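Local coordinates for protein Ceg4 (Legionella pneumophila subsp. pneumophila, PDB 6AOK) that acts as a HAD-like phosphotyrosine phosphatase, an effector that attenuates the activation of eukaryotic MAPK pathways, at residues Gln38-Gly43 with Gln64-Ala69; His98-Asn103 with Glu206-Met211; Thr137-Gly142 with Asn149-His154; Ile164-Pro169 with Ala173-Ala178. All blocks are in the same frame, centred on the assembly; numbering follows the deposited sequence. Where two conformers were deposited one is given.

Interaction 1. Residues Gln38-Gly43 with Gln64-Ala69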
loop_
_atom_site.group_PDB
_atom_site.type_symbol
_atom_site.label_atom_id
_atom_site.label_comp_id
_atom_site.label_asym_id
_atom_site.label_seq_id
_atom_site.Cartn_x
_atom_site.Cartn_y
_atom_site.Cartn_z
ATOM N N GLN A 38 -5.545 -13.388 -12.795
ATOM C CA GLN A 38 -4.834 -14.103 -13.857
ATOM C C GLN A 38 -5.140 -13.505 -15.218
ATOM O O GLN A 38 -4.288 -13.546 -16.126
ATOM C CB GLN A 38 -5.212 -15.595 -13.823
ATOM C CG GLN A 38 -4.629 -16.273 -12.536
ATOM C CD GLN A 38 -3.147 -16.557 -12.672
ATOM O OE1 GLN A 38 -2.652 -16.937 -13.742
ATOM N NE2 GLN A 38 -2.458 -16.465 -11.597
ATOM N N SER A 39 -6.346 -12.952 -15.394
ATOM C CA SER A 39 -6.703 -12.300 -16.664
ATOM C C SER A 39 -5.869 -11.061 -16.943
ATOM O O SER A 39 -5.837 -10.582 -18.097
ATOM C CB SER A 39 -8.204 -11.930 -16.674
ATOM O OG SER A 39 -8.467 -10.733 -15.883
ATOM N N LEU A 40 -5.200 -10.509 -15.925
ATOM C CA LEU A 40 -4.350 -9.347 -16.157
ATOM C C LEU A 40 -2.966 -9.727 -16.667
ATOM O O LEU A 40 -2.165 -8.830 -16.956
ATOM C CB LEU A 40 -4.173 -8.533 -14.866
ATOM C CG LEU A 40 -5.468 -8.093 -14.162
ATOM C CD1 LEU A 40 -5.172 -7.520 -12.798
ATOM C CD2 LEU A 40 -6.137 -7.009 -15.020
ATOM N N LEU A 41 -2.636 -11.013 -16.740
ATOM C CA LEU A 41 -1.309 -11.421 -17.201
ATOM C C LEU A 41 -1.328 -11.680 -18.704
ATOM O O LEU A 41 -2.278 -12.241 -19.230
ATOM C CB LEU A 41 -0.837 -12.676 -16.446
ATOM C CG LEU A 41 -0.922 -12.542 -14.899
ATOM C CD1 LEU A 41 -0.539 -13.909 -14.221
ATOM C CD2 LEU A 41 0.022 -11.448 -14.414
ATOM N N GLN A 42 -0.254 -11.286 -19.389
ATOM C CA GLN A 42 -0.092 -11.670 -20.783
ATOM C C GLN A 42 -0.156 -13.190 -20.913
ATOM O O GLN A 42 0.342 -13.914 -20.050
ATOM C CB GLN A 42 1.256 -11.148 -21.303
ATOM C CG GLN A 42 1.309 -9.609 -21.326
ATOM C CD GLN A 42 2.669 -9.126 -21.787
ATOM O OE1 GLN A 42 3.278 -9.738 -22.668
ATOM N NE2 GLN A 42 3.168 -8.060 -21.172
ATOM N N GLY A 43 -0.796 -13.662 -21.976
ATOM C CA GLY A 43 -0.911 -15.102 -22.231
ATOM C C GLY A 43 -2.009 -15.802 -21.472
ATOM O O GLY A 43 -2.097 -17.033 -21.540
ATOM N N GLN A 64 -6.557 -1.466 -16.933
ATOM C CA GLN A 64 -7.648 -0.547 -16.620
ATOM C C GLN A 64 -8.956 -1.003 -17.275
ATOM O O GLN A 64 -10.028 -0.982 -16.648
ATOM C CB GLN A 64 -7.239 0.858 -17.084
ATOM C CG GLN A 64 -8.333 1.885 -16.933
ATOM C CD GLN A 64 -8.495 2.382 -15.494
ATOM O OE1 GLN A 64 -7.629 2.117 -14.594
ATOM N NE2 GLN A 64 -9.617 3.079 -15.252
ATOM N N ALA A 65 -8.887 -1.404 -18.547
ATOM C CA ALA A 65 -10.078 -1.869 -19.255
ATOM C C ALA A 65 -10.694 -3.086 -18.580
ATOM O O ALA A 65 -11.926 -3.206 -18.490
ATOM C CB ALA A 65 -9.726 -2.209 -20.704
ATOM N N LEU A 66 -9.850 -4.001 -18.107
ATOM C CA LEU A 66 -10.340 -5.185 -17.393
ATOM C C LEU A 66 -10.958 -4.830 -16.033
ATOM O O LEU A 66 -11.982 -5.417 -15.633
ATOM C CB LEU A 66 -9.185 -6.175 -17.231
ATOM C CG LEU A 66 -8.776 -6.812 -18.576
ATOM C CD1 LEU A 66 -7.391 -7.511 -18.482
ATOM C CD2 LEU A 66 -9.804 -7.849 -19.015
ATOM N N PHE A 67 -10.350 -3.895 -15.295
ATOM C CA PHE A 67 -10.978 -3.432 -14.065
ATOM C C PHE A 67 -12.326 -2.797 -14.357
ATOM O O PHE A 67 -13.322 -3.066 -13.667
ATOM C CB PHE A 67 -10.088 -2.424 -13.346
ATOM C CG PHE A 67 -9.097 -3.046 -12.416
ATOM C CD1 PHE A 67 -7.841 -3.447 -12.872
ATOM C CD2 PHE A 67 -9.405 -3.192 -11.090
ATOM C CE1 PHE A 67 -6.920 -4.003 -12.019
ATOM C CE2 PHE A 67 -8.493 -3.768 -10.214
ATOM C CZ PHE A 67 -7.254 -4.181 -10.680
ATOM N N GLU A 68 -12.383 -1.938 -15.375
ATOM C CA GLU A 68 -13.668 -1.318 -15.701
ATOM C C GLU A 68 -14.689 -2.351 -16.201
ATOM O O GLU A 68 -15.896 -2.183 -15.997
ATOM C CB GLU A 68 -13.473 -0.199 -16.744
ATOM C CG GLU A 68 -12.725 1.014 -16.199
ATOM C CD GLU A 68 -12.505 2.107 -17.238
ATOM O OE1 GLU A 68 -12.861 1.876 -18.412
ATOM O OE2 GLU A 68 -11.972 3.184 -16.882
ATOM N N ALA A 69 -14.253 -3.374 -16.914
ATOM C CA ALA A 69 -15.193 -4.414 -17.358
ATOM C C ALA A 69 -15.786 -5.162 -16.165
ATOM O O ALA A 69 -16.976 -5.515 -16.155
ATOM C CB ALA A 69 -14.500 -5.419 -18.279
#
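Leu-40 reaches across to helix 60-71 with both of its methyl groups, each meeting a different residue. The CD2 branch of Leu-40 lies 3.7 Å from Leu-66 CD1 and also touches Leu-66 CB, as the two leucine side chains run past each other in opposite directions. The other branch, Leu-40 CD1, comes obliquely to Phe-67 CE1 at 4.0 Å. Leu-66 CD1 also lies 3.5 Å from Ser-39 O. In Leu-40 the branched CG is turned anti to the carbonyl carbon (chi1 -54°), which carries its end toward the helix although its CB does not head straight there. Behind this first layer, the turn that leaves helix 35-39 is held by Leu-41 N bonding to Gln-38 O at 3.1 Å. Ser-39 OG bonds to Phe-36 O and Ser-39 O to Lys-58 NZ, while Phe-67 has Phe-36 edge-to-face and also meets the ring of Tyr-125 on helix 116-125. On helix 60-71 itself, Gln-64 NE2 donates to Glu-68 OE2 at 2.9 Å, from above the carboxylate plane. Both segments belong to the insertion, two helices joined by long loops, between strand 13-17 and helix 91-100, a position consistent with a C1-type cap. The side chain of Phe-67 is about 9 Å from that of Asp-20, a magnesium ligand. Between the segments the contact is made by methyl groups against a ring carbon and a carbonyl oxygen, so it depends on shape more than on directional bonds.

Interaction 2. Residues His98-Asn103 with Glu206-Met211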
loop_
_atom_site.group_PDB
_atom_site.type_symbol
_atom_site.label_atom_id
_atom_site.label_comp_id
_atom_site.label_asym_id
_atom_site.label_seq_id
_atom_site.Cartn_x
_atom_site.Cartn_y
_atom_site.Cartn_z
ATOM N N HIS A 98 -5.027 9.338 -0.584
ATOM C CA HIS A 98 -5.011 10.670 -1.170
ATOM C C HIS A 98 -4.346 11.656 -0.220
ATOM O O HIS A 98 -3.600 12.535 -0.649
ATOM C CB HIS A 98 -6.428 11.168 -1.516
ATOM C CG HIS A 98 -6.964 10.635 -2.817
ATOM N ND1 HIS A 98 -6.271 10.725 -4.011
ATOM C CD2 HIS A 98 -8.118 9.977 -3.101
ATOM C CE1 HIS A 98 -6.979 10.158 -4.976
ATOM N NE2 HIS A 98 -8.118 9.720 -4.454
ATOM N N GLU A 99 -4.596 11.533 1.071
ATOM C CA GLU A 99 -3.949 12.459 1.992
ATOM C C GLU A 99 -2.430 12.228 2.047
ATOM O O GLU A 99 -1.635 13.175 1.964
ATOM C CB GLU A 99 -4.552 12.311 3.376
ATOM C CG GLU A 99 -3.856 13.157 4.375
ATOM C CD GLU A 99 -4.248 14.608 4.238
ATOM O OE1 GLU A 99 -5.390 14.912 3.802
ATOM O OE2 GLU A 99 -3.400 15.451 4.566
ATOM N N VAL A 100 -1.999 10.981 2.188
ATOM C CA VAL A 100 -0.578 10.823 2.466
ATOM C C VAL A 100 0.270 10.919 1.200
ATOM O O VAL A 100 1.463 11.251 1.283
ATOM C CB VAL A 100 -0.292 9.510 3.216
ATOM C CG1 VAL A 100 -0.922 9.555 4.640
ATOM C CG2 VAL A 100 -0.768 8.276 2.426
ATOM N N LEU A 101 -0.299 10.624 0.032
ATOM C CA LEU A 101 0.505 10.707 -1.174
ATOM C C LEU A 101 0.611 12.128 -1.686
ATOM O O LEU A 101 1.305 12.345 -2.675
ATOM C CB LEU A 101 -0.068 9.835 -2.279
ATOM C CG LEU A 101 -0.004 8.348 -1.980
ATOM C CD1 LEU A 101 -0.766 7.471 -3.056
ATOM C CD2 LEU A 101 1.487 7.908 -1.837
ATOM N N LYS A 102 -0.085 13.092 -1.073
ATOM C CA LYS A 102 0.126 14.494 -1.392
ATOM C C LYS A 102 0.970 15.201 -0.349
ATOM O O LYS A 102 1.227 16.398 -0.480
ATOM C CB LYS A 102 -1.213 15.205 -1.547
ATOM C CG LYS A 102 -2.130 14.552 -2.613
ATOM C CD LYS A 102 -3.643 14.830 -2.375
ATOM C CE LYS A 102 -4.497 14.606 -3.619
ATOM N NZ LYS A 102 -4.784 15.902 -4.304
ATOM N N ASN A 103 1.360 14.514 0.699
ATOM C CA ASN A 103 2.104 15.104 1.810
ATOM C C ASN A 103 3.552 14.632 1.720
ATOM O O ASN A 103 3.855 13.463 1.997
ATOM C CB ASN A 103 1.486 14.717 3.143
ATOM C CG ASN A 103 2.178 15.383 4.313
ATOM O OD1 ASN A 103 3.341 15.786 4.223
ATOM N ND2 ASN A 103 1.478 15.463 5.437
ATOM N N GLU A 206 -7.037 10.566 10.389
ATOM C CA GLU A 206 -7.164 11.615 11.392
ATOM C C GLU A 206 -5.881 11.747 12.203
ATOM O O GLU A 206 -5.409 12.860 12.458
ATOM C CB GLU A 206 -8.348 11.306 12.307
ATOM C CG GLU A 206 -8.209 11.923 13.696
ATOM C CD GLU A 206 -9.462 11.818 14.593
ATOM O OE1 GLU A 206 -9.296 11.478 15.787
ATOM O OE2 GLU A 206 -10.592 12.076 14.113
ATOM N N ASP A 207 -5.281 10.617 12.593
ATOM C CA ASP A 207 -4.064 10.686 13.384
ATOM C C ASP A 207 -2.908 11.265 12.583
ATOM O O ASP A 207 -2.101 12.012 13.137
ATOM C CB ASP A 207 -3.700 9.303 13.918
ATOM C CG ASP A 207 -4.716 8.804 14.933
ATOM O OD1 ASP A 207 -5.559 9.622 15.388
ATOM O OD2 ASP A 207 -4.678 7.593 15.266
ATOM N N VAL A 208 -2.843 11.004 11.272
ATOM C CA VAL A 208 -1.770 11.612 10.494
ATOM C C VAL A 208 -2.030 13.092 10.270
ATOM O O VAL A 208 -1.117 13.906 10.416
ATOM C CB VAL A 208 -1.551 10.838 9.184
ATOM C CG1 VAL A 208 -0.589 11.587 8.279
ATOM C CG2 VAL A 208 -0.941 9.577 9.501
ATOM N N ARG A 209 -3.281 13.487 9.983
ATOM C CA ARG A 209 -3.578 14.897 9.828
ATOM C C ARG A 209 -3.413 15.679 11.128
ATOM O O ARG A 209 -3.163 16.888 11.091
ATOM C CB ARG A 209 -4.991 15.091 9.294
ATOM C CG ARG A 209 -5.022 15.197 7.826
ATOM C CD ARG A 209 -6.345 14.816 7.276
ATOM N NE ARG A 209 -7.373 15.755 7.651
ATOM C CZ ARG A 209 -8.597 15.753 7.134
ATOM N NH1 ARG A 209 -8.930 14.837 6.223
ATOM N NH2 ARG A 209 -9.488 16.669 7.527
ATOM N N GLU A 210 -3.573 15.038 12.271
ATOM C CA GLU A 210 -3.352 15.761 13.516
ATOM C C GLU A 210 -1.913 16.275 13.611
ATOM O O GLU A 210 -1.681 17.343 14.193
ATOM C CB GLU A 210 -3.695 14.852 14.697
ATOM C CG GLU A 210 -3.566 15.470 16.058
ATOM C CD GLU A 210 -3.763 14.446 17.186
ATOM O OE1 GLU A 210 -4.035 13.257 16.876
ATOM O OE2 GLU A 210 -3.663 14.847 18.381
HETATM N N MSE A 211 -0.946 15.574 13.006
HETATM C CA MSE A 211 0.462 15.983 13.079
HETATM C C MSE A 211 0.855 17.161 12.186
HETATM O O MSE A 211 1.873 17.807 12.412
HETATM C CB MSE A 211 1.355 14.795 12.749
HETATM C CG MSE A 211 1.304 13.729 13.798
HETATM SE SE MSE A 211 2.437 12.225 13.312
HETATM C CE MSE A 211 4.114 13.202 13.150
#
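Helices 91-100 and 201-211 are neighbours on one face of the parallel sheet in the Rossmann-like HAD core, the N-terminal phosphatase part of a longer effector, and they meet here through Glu-99 and Val-100 on one side and Val-208 and Arg-209 on the other. The backbones stay well apart, with 8.2 Å between the CA atoms of Val-100 and Val-208. Close to the sheet the contact is apolar: Val-100 CG1 and Val-208 CG1 are 4.2 Å apart, their side chains crossing at about a right angle. Val-208 directs CG1 there by setting it anti to its backbone N (chi1 171°). Beneath them Val-100 rests on Val-106 and Val-108 of strand 106-111, and Val-208 on Tyr-163 of strand 161-165, so the pair packs between the two helices and the sheet. Further out, Glu-99 lies across the aliphatic part of Arg-209. Its chain bends at chi2 (76°), setting the carboxylate against the arginine methylenes CG and CD, with Glu-99 OE2 3.7 Å from Arg-209 CG. The opposite charges probably attract weakly, but they do not form a salt bridge: Glu-99 OE1 is 4.3 Å from Arg-209 NH1 and well out of the guanidinium plane, so no N-H points at it. The nearest approach in this pair is to a carbon, with Glu-99 OE1 3.6 Å from Arg-209 CD.

Interaction 3. Residues Thr137-Gly142 with Asn149-His154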
loop_
_atom_site.group_PDB
_atom_site.type_symbol
_atom_site.label_atom_id
_atom_site.label_comp_id
_atom_site.label_asym_id
_atom_site.label_seq_id
_atom_site.Cartn_x
_atom_site.Cartn_y
_atom_site.Cartn_z
ATOM N N THR A 137 6.528 3.887 -2.734
ATOM C CA THR A 137 7.714 3.025 -2.835
ATOM C C THR A 137 7.176 1.618 -2.633
ATOM O O THR A 137 6.595 1.319 -1.596
ATOM C CB THR A 137 8.764 3.376 -1.771
ATOM O OG1 THR A 137 9.287 4.680 -2.029
ATOM C CG2 THR A 137 9.959 2.363 -1.730
ATOM N N ILE A 138 7.331 0.767 -3.624
ATOM C CA ILE A 138 6.764 -0.571 -3.563
ATOM C C ILE A 138 7.937 -1.514 -3.435
ATOM O O ILE A 138 8.803 -1.555 -4.327
ATOM C CB ILE A 138 5.911 -0.881 -4.803
ATOM C CG1 ILE A 138 4.787 0.156 -4.899
ATOM C CG2 ILE A 138 5.294 -2.347 -4.712
ATOM C CD1 ILE A 138 3.914 -0.010 -6.121
ATOM N N LEU A 139 7.975 -2.253 -2.314
ATOM C CA LEU A 139 9.071 -3.172 -1.979
ATOM C C LEU A 139 8.511 -4.578 -2.114
ATOM O O LEU A 139 7.630 -4.954 -1.342
ATOM C CB LEU A 139 9.558 -2.891 -0.562
ATOM C CG LEU A 139 10.029 -1.422 -0.426
ATOM C CD1 LEU A 139 10.215 -1.075 1.011
ATOM C CD2 LEU A 139 11.326 -1.098 -1.268
ATOM N N GLU A 140 8.995 -5.352 -3.095
ATOM C CA GLU A 140 8.289 -6.611 -3.385
ATOM C C GLU A 140 9.255 -7.787 -3.448
ATOM O O GLU A 140 9.016 -8.755 -4.167
ATOM C CB GLU A 140 7.459 -6.516 -4.674
ATOM C CG GLU A 140 8.244 -6.194 -5.934
ATOM C CD GLU A 140 7.453 -6.459 -7.250
ATOM O OE1 GLU A 140 7.079 -5.488 -7.933
ATOM O OE2 GLU A 140 7.255 -7.651 -7.626
ATOM N N SER A 141 10.300 -7.764 -2.639
ATOM C CA SER A 141 11.235 -8.880 -2.674
ATOM C C SER A 141 10.615 -10.154 -2.102
ATOM O O SER A 141 11.031 -11.262 -2.454
ATOM C CB SER A 141 12.489 -8.507 -1.900
ATOM O OG SER A 141 12.276 -8.705 -0.513
ATOM N N GLY A 142 9.661 -10.018 -1.178
ATOM C CA GLY A 142 8.996 -11.148 -0.586
ATOM C C GLY A 142 9.484 -11.442 0.803
ATOM O O GLY A 142 8.882 -12.254 1.502
ATOM N N ASN A 149 14.232 -3.358 6.588
ATOM C CA ASN A 149 15.552 -3.088 7.123
ATOM C C ASN A 149 16.377 -2.287 6.127
ATOM O O ASN A 149 17.056 -1.318 6.495
ATOM C CB ASN A 149 16.257 -4.400 7.456
ATOM C CG ASN A 149 17.634 -4.166 8.079
ATOM O OD1 ASN A 149 17.722 -3.691 9.207
ATOM N ND2 ASN A 149 18.710 -4.499 7.348
ATOM N N SER A 150 16.352 -2.697 4.864
ATOM C CA SER A 150 17.124 -1.993 3.843
ATOM C C SER A 150 16.566 -0.590 3.592
ATOM O O SER A 150 17.316 0.378 3.444
ATOM C CB SER A 150 17.119 -2.811 2.548
ATOM O OG SER A 150 17.955 -3.946 2.657
ATOM N N ARG A 151 15.254 -0.462 3.532
ATOM C CA ARG A 151 14.648 0.846 3.298
ATOM C C ARG A 151 14.946 1.825 4.441
ATOM O O ARG A 151 15.289 2.994 4.199
ATOM C CB ARG A 151 13.149 0.655 3.117
ATOM C CG ARG A 151 12.431 1.959 2.846
ATOM C CD ARG A 151 12.882 2.526 1.498
ATOM N NE ARG A 151 11.976 3.610 1.135
ATOM C CZ ARG A 151 12.360 4.742 0.573
ATOM N NH1 ARG A 151 13.648 4.963 0.366
ATOM N NH2 ARG A 151 11.444 5.635 0.227
ATOM N N LEU A 152 14.869 1.371 5.692
ATOM C CA LEU A 152 15.146 2.289 6.808
ATOM C C LEU A 152 16.631 2.639 6.920
ATOM O O LEU A 152 16.993 3.621 7.589
ATOM C CB LEU A 152 14.652 1.687 8.123
ATOM C CG LEU A 152 13.158 1.781 8.433
ATOM C CD1 LEU A 152 12.847 1.040 9.761
ATOM C CD2 LEU A 152 12.751 3.254 8.532
ATOM N N ASN A 153 17.498 1.846 6.300
ATOM C CA ASN A 153 18.905 2.195 6.211
ATOM C C ASN A 153 19.143 3.329 5.223
ATOM O O ASN A 153 20.193 3.958 5.300
ATOM C CB ASN A 153 19.737 0.961 5.774
ATOM C CG ASN A 153 21.256 1.185 5.899
ATOM O OD1 ASN A 153 21.756 1.617 6.949
ATOM N ND2 ASN A 153 21.985 0.926 4.808
ATOM N N HIS A 154 18.222 3.562 4.277
ATOM C CA HIS A 154 18.434 4.596 3.262
ATOM C C HIS A 154 18.569 5.953 3.928
ATOM O O HIS A 154 17.939 6.213 4.958
ATOM C CB HIS A 154 17.296 4.651 2.256
ATOM C CG HIS A 154 17.215 3.430 1.402
ATOM N ND1 HIS A 154 16.069 3.066 0.726
ATOM C CD2 HIS A 154 18.148 2.478 1.127
ATOM C CE1 HIS A 154 16.292 1.920 0.089
ATOM N NE2 HIS A 154 17.552 1.554 0.300
#
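The backbones of strand 136-139 and helix 144-153 keep a full side-chain layer between them, Leu-139 CA and Arg-151 CA being 8.7 Å apart. Arg-151 spans the gap, its chain running roughly along the strand so that different parts of it meet different residues. Near its root, Leu-139 CD1 packs 4.0 Å from Arg-151 CB and also touches Arg-151 CG. Beyond the bend at chi2 (66°), the guanidinium end arrives beside Thr-137: the methyl Thr-137 CG2 is 3.7 Å from Arg-151 NE, and Thr-137 OG1 lies obliquely to the group, 3.3 Å from Arg-151 NH2. The strand is the outermost on its side of the parallel sheet, and the helix belongs to the crossover that returns the chain to strand 161-165, passing over 106-111 and 13-17 in this Rossmann-like HAD core. Arg-151 also touches Thr-107 and Phe-16 on those two inner strands, and its NE donates to Asn-109 OD1. A second bond fixes the rotation of the guanidinium: Arg-151 NH1 donates to His-154 ND1 at 3.1 Å with an N-H...N angle of 163°. It runs nearly in the plane of both groups, edge to edge. The imidazole of His-154 is in turn folded back over the end of the helix, with Ser-150 O and Arg-151 CA against one face toward its rim.

Interaction 4. Residues Ile164-Pro169 with Ala173-Ala178. With MG (magnesium ion), chain B.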
loop_
_atom_site.group_PDB
_atom_site.type_symbol
_atom_site.label_atom_id
_atom_site.label_comp_id
_atom_site.label_asym_id
_atom_site.label_seq_id
_atom_site.Cartn_x
_atom_site.Cartn_y
_atom_site.Cartn_z
ATOM N N ILE A 164 3.131 0.677 10.910
ATOM C CA ILE A 164 3.297 -0.692 10.419
ATOM C C ILE A 164 1.927 -1.340 10.368
ATOM O O ILE A 164 1.261 -1.439 11.401
ATOM C CB ILE A 164 4.218 -1.528 11.307
ATOM C CG1 ILE A 164 5.519 -0.757 11.564
ATOM C CG2 ILE A 164 4.476 -2.882 10.625
ATOM C CD1 ILE A 164 6.347 -1.298 12.784
ATOM N N LEU A 165 1.505 -1.767 9.169
ATOM C CA LEU A 165 0.169 -2.326 8.983
ATOM C C LEU A 165 0.308 -3.627 8.241
ATOM O O LEU A 165 0.912 -3.652 7.158
ATOM C CB LEU A 165 -0.735 -1.382 8.184
ATOM C CG LEU A 165 -0.868 -0.047 8.900
ATOM C CD1 LEU A 165 -0.033 0.964 8.151
ATOM C CD2 LEU A 165 -2.316 0.415 9.031
ATOM N N ASP A 166 -0.237 -4.705 8.800
ATOM C CA ASP A 166 -0.197 -5.980 8.065
ATOM C C ASP A 166 -1.249 -6.923 8.633
ATOM O O ASP A 166 -1.415 -7.019 9.854
ATOM C CB ASP A 166 1.202 -6.629 8.135
ATOM C CG ASP A 166 1.491 -7.550 6.961
ATOM O OD1 ASP A 166 0.623 -8.397 6.651
ATOM O OD2 ASP A 166 2.606 -7.452 6.347
ATOM N N ASP A 167 -1.959 -7.625 7.745
ATOM C CA ASP A 167 -2.894 -8.612 8.262
ATOM C C ASP A 167 -2.245 -9.953 8.582
ATOM O O ASP A 167 -2.886 -10.777 9.229
ATOM C CB ASP A 167 -4.086 -8.840 7.284
ATOM C CG ASP A 167 -3.641 -9.421 5.922
ATOM O OD1 ASP A 167 -2.749 -8.831 5.259
ATOM O OD2 ASP A 167 -4.145 -10.494 5.498
ATOM N N SER A 168 -1.032 -10.201 8.139
ATOM C CA SER A 168 -0.361 -11.446 8.450
ATOM C C SER A 168 0.482 -11.283 9.713
ATOM O O SER A 168 1.411 -10.483 9.714
ATOM C CB SER A 168 0.537 -11.852 7.278
ATOM O OG SER A 168 1.600 -12.671 7.732
ATOM N N PRO A 169 0.246 -12.046 10.772
ATOM C CA PRO A 169 1.088 -11.877 11.990
ATOM C C PRO A 169 2.583 -12.083 11.763
ATOM O O PRO A 169 3.407 -11.351 12.332
ATOM C CB PRO A 169 0.525 -12.943 12.939
ATOM C CG PRO A 169 -0.867 -13.155 12.476
ATOM C CD PRO A 169 -0.854 -12.991 10.967
ATOM N N ALA A 173 5.341 -9.108 12.239
ATOM C CA ALA A 173 6.374 -9.289 13.249
ATOM C C ALA A 173 7.752 -9.001 12.675
ATOM O O ALA A 173 8.595 -8.419 13.362
ATOM C CB ALA A 173 6.303 -10.717 13.813
ATOM N N GLU A 174 7.995 -9.425 11.427
ATOM C CA GLU A 174 9.215 -9.073 10.691
ATOM C C GLU A 174 9.391 -7.577 10.504
ATOM O O GLU A 174 10.484 -7.054 10.695
ATOM C CB GLU A 174 9.209 -9.724 9.304
ATOM C CG GLU A 174 9.387 -11.256 9.332
ATOM C CD GLU A 174 9.421 -11.800 7.906
ATOM O OE1 GLU A 174 9.777 -11.059 6.954
ATOM O OE2 GLU A 174 9.120 -12.990 7.748
HETATM N N MSE A 175 8.361 -6.880 10.071
HETATM C CA MSE A 175 8.511 -5.469 9.893
HETATM C C MSE A 175 8.765 -4.768 11.207
HETATM O O MSE A 175 9.583 -3.920 11.296
HETATM C CB MSE A 175 7.310 -4.863 9.205
HETATM C CG MSE A 175 7.036 -5.509 7.859
HETATM SE SE MSE A 175 6.013 -4.362 6.625
HETATM C CE MSE A 175 4.273 -4.890 7.395
ATOM N N LEU A 176 8.052 -5.183 12.225
ATOM C CA LEU A 176 8.246 -4.579 13.550
ATOM C C LEU A 176 9.664 -4.813 14.070
ATOM O O LEU A 176 10.278 -3.913 14.654
ATOM C CB LEU A 176 7.224 -5.161 14.515
ATOM C CG LEU A 176 7.301 -4.577 15.910
ATOM C CD1 LEU A 176 6.900 -3.066 15.923
ATOM C CD2 LEU A 176 6.396 -5.414 16.844
ATOM N N ARG A 177 10.195 -6.033 13.868
ATOM C CA ARG A 177 11.592 -6.339 14.205
ATOM C C ARG A 177 12.567 -5.400 13.487
ATOM O O ARG A 177 13.539 -4.907 14.081
ATOM C CB ARG A 177 11.884 -7.799 13.814
ATOM C CG ARG A 177 12.884 -8.519 14.667
ATOM C CD ARG A 177 12.404 -9.972 14.978
ATOM N NE ARG A 177 11.852 -10.636 13.792
ATOM C CZ ARG A 177 10.746 -11.392 13.797
ATOM N NH1 ARG A 177 10.066 -11.591 14.927
ATOM N NH2 ARG A 177 10.306 -11.941 12.679
ATOM N N ALA A 178 12.330 -5.163 12.190
ATOM C CA ALA A 178 13.190 -4.304 11.386
ATOM C C ALA A 178 13.136 -2.860 11.873
ATOM O O ALA A 178 14.164 -2.172 11.956
ATOM C CB ALA A 178 12.770 -4.406 9.911
HETATM MG MG MG B . -1.793 -9.161 3.420
HETATM O O HOH W 1 -0.198 -9.883 4.587
HETATM O O HOH W 2 -2.841 -10.996 3.441
HETATM O O HOH W 3 -0.626 -9.797 1.864
#
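The apolar part of the contact is made by Ile-164, whose two branches are spread over helix 169-180. Ile-164 CG2 lies 3.7 Å from Met-175 CB, the two side chains lying antiparallel alongside one another, while Ile-164 CD1 meets Leu-176 CD1 at 3.6 Å. Met-175, a selenomethionine here, bends at chi3 (-84°) and brings CE up to the end of the strand, near Leu-165 O and only 3.2 Å from Asp-166 OD2, a tight fit of methyl against carboxylate. These residues join the strand and helix of the beta-alpha-beta unit 161-165, 169-180, 189-192, and the loop between them carries the acidic pair Asp-166 and Asp-167, consistent with motif IV of the HAD phosphatases. Hydrogen bonds shape that loop. Asp-166 OD1 accepts from Ser-168 N at 2.9 Å in an Asx turn, nearly straight at 169°, the donor arriving on the anti side but 30° out of the carboxylate plane. The other oxygen, Asp-166 OD2, forms a salt bridge with Lys-144. Ser-168 then N-caps the helix, and Ala-173 N donates to Pro-169 O at 3.0 Å in its opening turn. Asp-167 OD1 binds magnesium at 2.1 Å, alongside Asp-18 OD2, Asp-20 O and three waters. Of these waters, water 1 donates to Asp-166 OD1 at 2.7 Å, making Asp-166 a second-shell residue, and water 2 donates to Asp-167 OD2 at 2.5 Å.

From the N terminus, the chain leaves strand 13-17 and enters the insertion that follows it, where interaction 1 closes a short loop of its own before the chain returns to the core. Interaction 2 opens next and closes only at the C-terminal helix, a long loop that holds interactions 3 and 4 one after the other; none of the four cross. Interaction 3 ties the edge strand 136-139 to helix 144-153, and interaction 4 ties strand 161-165 to the next helix. These two touch, with Asn-149 N 3.8 Å from Ala-178 CB. Their helices cover one face of the sheet and interaction 2 the other, while the centre of interaction 1 is about 31 Å from that of interaction 4.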